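Uncharacterized protein YbaA (Shigella flexneri, PDB 2OKQ) is of unknown function but belongs to the DUF1428 family and forms a two-chain assembly of subunits built on a four-stranded antiparallel sheet. Local coordinates at residues 51-56 with 113-118. Sequence-based numbering, arbitrary orientation.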
ATOM      1  N   ALA A  51      -2.520  14.634   4.870  1.00 30.19           N
ATOM      2  CA  ALA A  51      -2.265  14.527   3.428  1.00 29.33           C
ATOM      3  C   ALA A  51      -1.780  15.809   2.728  1.00 29.24           C
ATOM      4  O   ALA A  51      -0.773  15.769   2.041  1.00 27.42           O
ATOM      5  CB  ALA A  51      -3.470  13.924   2.689  1.00 30.37           C
ATOM      6  N   PRO A  52      -2.500  16.942   2.885  1.00 28.68           N
ATOM      7  CA  PRO A  52      -2.011  18.188   2.263  1.00 27.90           C
ATOM      8  C   PRO A  52      -0.615  18.630   2.749  1.00 27.11           C
ATOM      9  O   PRO A  52       0.118  19.270   1.991  1.00 26.16           O
ATOM     10  CB  PRO A  52      -3.067  19.232   2.666  1.00 28.74           C
ATOM     11  CG  PRO A  52      -3.780  18.646   3.832  1.00 29.48           C
ATOM     12  CD  PRO A  52      -3.775  17.154   3.596  1.00 29.15           C
ATOM     13  N   LEU A  53      -0.250  18.263   3.972  1.00 25.96           N
ATOM     14  CA  LEU A  53       1.087  18.574   4.496  1.00 25.88           C
ATOM     15  C   LEU A  53       2.142  17.781   3.742  1.00 25.20           C
ATOM     16  O   LEU A  53       3.128  18.333   3.280  1.00 24.87           O
ATOM     17  CB  LEU A  53       1.181  18.332   6.004  0.70 26.57           C
ATOM     18  CG  LEU A  53       0.314  19.248   6.879  0.70 27.45           C
ATOM     19  CD1 LEU A  53       0.513  18.913   8.330  0.70 29.65           C
ATOM     20  CD2 LEU A  53       0.634  20.716   6.619  0.70 31.45           C
ATOM     21  N   PHE A  54       1.911  16.483   3.584  1.00 25.01           N
ATOM     22  CA  PHE A  54       2.847  15.664   2.807  1.00 24.01           C
ATOM     23  C   PHE A  54       2.999  16.202   1.394  1.00 23.86           C
ATOM     24  O   PHE A  54       4.096  16.226   0.850  1.00 22.90           O
ATOM     25  CB  PHE A  54       2.368  14.209   2.756  1.00 24.17           C
ATOM     26  CG  PHE A  54       2.787  13.383   3.936  1.00 24.35           C
ATOM     27  CD1 PHE A  54       4.127  13.054   4.133  1.00 25.47           C
ATOM     28  CD2 PHE A  54       1.846  12.886   4.817  1.00 24.28           C
ATOM     29  CE1 PHE A  54       4.523  12.259   5.217  1.00 24.86           C
ATOM     30  CE2 PHE A  54       2.230  12.086   5.902  1.00 25.89           C
ATOM     31  CZ  PHE A  54       3.571  11.785   6.106  1.00 28.04           C
ATOM     32  N   LYS A  55       1.896  16.625   0.782  1.00 24.61           N
ATOM     33  CA  LYS A  55       1.978  17.152  -0.587  1.00 24.74           C
ATOM     34  C   LYS A  55       2.813  18.426  -0.643  1.00 25.30           C
ATOM     35  O   LYS A  55       3.579  18.623  -1.577  1.00 24.44           O
ATOM     36  CB  LYS A  55       0.579  17.434  -1.146  0.60 25.17           C
ATOM     37  CG  LYS A  55      -0.333  16.201  -1.258  0.60 26.77           C
ATOM     38  CD  LYS A  55      -0.339  15.602  -2.650  0.60 27.86           C
ATOM     39  CE  LYS A  55      -1.340  16.329  -3.546  0.60 30.90           C
ATOM     40  NZ  LYS A  55      -1.798  15.487  -4.679  0.60 32.08           N
ATOM     41  N   GLU A  56       2.649  19.276   0.367  1.00 26.21           N
ATOM     42  CA  GLU A  56       3.424  20.509   0.482  1.00 27.45           C
ATOM     43  C   GLU A  56       4.924  20.200   0.491  1.00 26.95           C
ATOM     44  O   GLU A  56       5.734  20.930  -0.089  1.00 27.55           O
ATOM     45  CB  GLU A  56       3.002  21.249   1.757  1.00 27.19           C
ATOM     46  CG  GLU A  56       3.803  22.493   2.073  1.00 33.39           C
ATOM     47  CD  GLU A  56       3.419  23.099   3.412  1.00 37.32           C
ATOM     48  OE1 GLU A  56       2.214  23.168   3.714  1.00 39.28           O
ATOM     49  OE2 GLU A  56       4.331  23.494   4.173  1.00 41.52           O
ATOM     50  N   ASP A 113       7.519  19.598  11.897  1.00 41.57           N
ATOM     51  CA  ASP A 113       6.351  20.460  11.697  1.00 42.80           C
ATOM     52  C   ASP A 113       5.404  20.442  12.897  1.00 43.41           C
ATOM     53  O   ASP A 113       4.944  19.382  13.313  1.00 43.55           O
ATOM     54  CB  ASP A 113       5.617  20.116  10.391  1.00 42.17           C
ATOM     55  CG  ASP A 113       4.834  21.295   9.837  1.00 42.04           C
ATOM     56  OD1 ASP A 113       3.937  21.811  10.529  1.00 40.95           O
ATOM     57  OD2 ASP A 113       5.123  21.726   8.713  1.00 44.23           O
ATOM     58  N   PRO A 114       5.114  21.629  13.472  1.00 45.42           N
ATOM     59  CA  PRO A 114       4.211  21.706  14.620  1.00 46.57           C
ATOM     60  C   PRO A 114       2.784  21.356  14.247  1.00 47.79           C
ATOM     61  O   PRO A 114       2.014  20.983  15.121  1.00 48.29           O
ATOM     62  CB  PRO A 114       4.292  23.177  15.048  1.00 46.52           C
ATOM     63  CG  PRO A 114       5.492  23.715  14.382  1.00 46.12           C
ATOM     64  CD  PRO A 114       5.602  22.961  13.094  1.00 44.94           C
ATOM     65  N   ARG A 115       2.449  21.471  12.960  1.00 49.72           N
ATOM     66  CA  ARG A 115       1.124  21.080  12.458  1.00 51.91           C
ATOM     67  C   ARG A 115       0.835  19.599  12.656  1.00 54.19           C
ATOM     68  O   ARG A 115      -0.313  19.222  12.864  1.00 54.58           O
ATOM     69  CB  ARG A 115       0.942  21.451  10.984  1.00 51.09           C
ATOM     70  CG  ARG A 115       0.650  22.916  10.739  1.00 50.18           C
ATOM     71  CD  ARG A 115       0.711  23.281   9.262  1.00 47.40           C
ATOM     72  NE  ARG A 115       2.057  23.135   8.707  1.00 46.32           N
ATOM     73  CZ  ARG A 115       2.403  23.456   7.463  1.00 46.40           C
ATOM     74  NH1 ARG A 115       1.506  23.932   6.615  1.00 46.78           N
ATOM     75  NH2 ARG A 115       3.650  23.280   7.052  1.00 47.66           N
ATOM     76  N   MET A 116       1.864  18.758  12.584  1.00 57.35           N
ATOM     77  CA  MET A 116       1.669  17.331  12.862  1.00 60.32           C
ATOM     78  C   MET A 116       2.096  16.915  14.265  1.00 61.88           C
ATOM     79  O   MET A 116       1.897  15.767  14.666  1.00 62.12           O
ATOM     80  CB  MET A 116       2.306  16.442  11.787  1.00 60.65           C
ATOM     81  CG  MET A 116       1.396  16.180  10.572  1.00 62.28           C
ATOM     82  SD  MET A 116      -0.269  15.527  10.876  1.00 66.40           S
ATOM     83  CE  MET A 116       0.110  13.831  11.320  1.00 65.92           C
ATOM     84  N   LYS A 117       2.674  17.854  15.009  1.00 64.12           N
ATOM     85  CA  LYS A 117       2.904  17.662  16.434  1.00 66.22           C
ATOM     86  C   LYS A 117       1.569  17.702  17.163  1.00 67.40           C
ATOM     87  O   LYS A 117       1.322  16.901  18.068  1.00 67.93           O
ATOM     88  CB  LYS A 117       3.844  18.737  16.986  1.00 66.34           C
ATOM     89  CG  LYS A 117       5.325  18.483  16.707  1.00 67.78           C
ATOM     90  CD  LYS A 117       5.943  17.458  17.671  1.00 69.50           C
ATOM     91  CE  LYS A 117       6.159  18.030  19.075  1.00 70.20           C
ATOM     92  NZ  LYS A 117       7.251  19.043  19.120  1.00 70.38           N
ATOM     93  N   GLU A 118       0.713  18.635  16.748  1.00 68.89           N
ATOM     94  CA  GLU A 118      -0.617  18.810  17.329  1.00 70.21           C
ATOM     95  C   GLU A 118      -1.528  17.659  16.918  1.00 70.67           C
ATOM     96  O   GLU A 118      -1.470  16.582  17.517  1.00 70.98           O
ATOM     97  CB  GLU A 118      -1.221  20.156  16.910  1.00 70.47           C
ATOM     98  CG  GLU A 118      -0.511  21.380  17.482  1.00 71.68           C
ATOM     99  CD  GLU A 118      -0.813  22.651  16.703  1.00 73.46           C
ATOM    100  OE1 GLU A 118      -1.808  22.669  15.940  1.00 74.07           O
ATOM    101  OE2 GLU A 118      -0.053  23.637  16.854  1.00 74.57           O
TER
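Arg115 reaches from the short, weakly bonded helix 114-118 to Leu53 and Glu56 at the C-terminal end of helix 40-56, making a surface salt-bridge network between two nearly antiparallel helices on the helical side of an α+β fold with a four-stranded antiparallel sheet. Arg115 CB lies 3.7 Å from Leu53 CD1; CD, NE and CZ then pass Leu53 CD2. A bend at chi3 (-65°) swings the guanidinium across that methyl, and Leu53 CD2 lies over one face, toward its rim, 3.3 Å from Arg115 NH1. Leucine suits this place: in the conformer given, one branch lies against the flat cation, while Leu53 CD1 meets Met116 CG at 3.6 Å, and Met110 of helix 100-111 touches both Leu53 and Met116. At the tip, Glu56 is gripped end-on: its OE1 takes Arg115 NH1 through the syn lone pair, and its OE2 takes Arg115 NH2 at 3.0 Å in a nearly straight bond (165°). The two planes are turned 45° apart, and the extended glutamate chain is long enough to span the gap. Asp113 holds the arginine side-on, its OD2 2.7 Å from Arg115 NH2, so NH2 serves both acids. The guanidinium between the two carboxylates probably offsets the repulsion between Glu56 and Asp113. The shorter aspartate also suits the N-cap: Asp113 OD1 accepts the backbone N of Arg115 with its anti lone pair and, on its syn side, Arg115 NE at 2.9 Å.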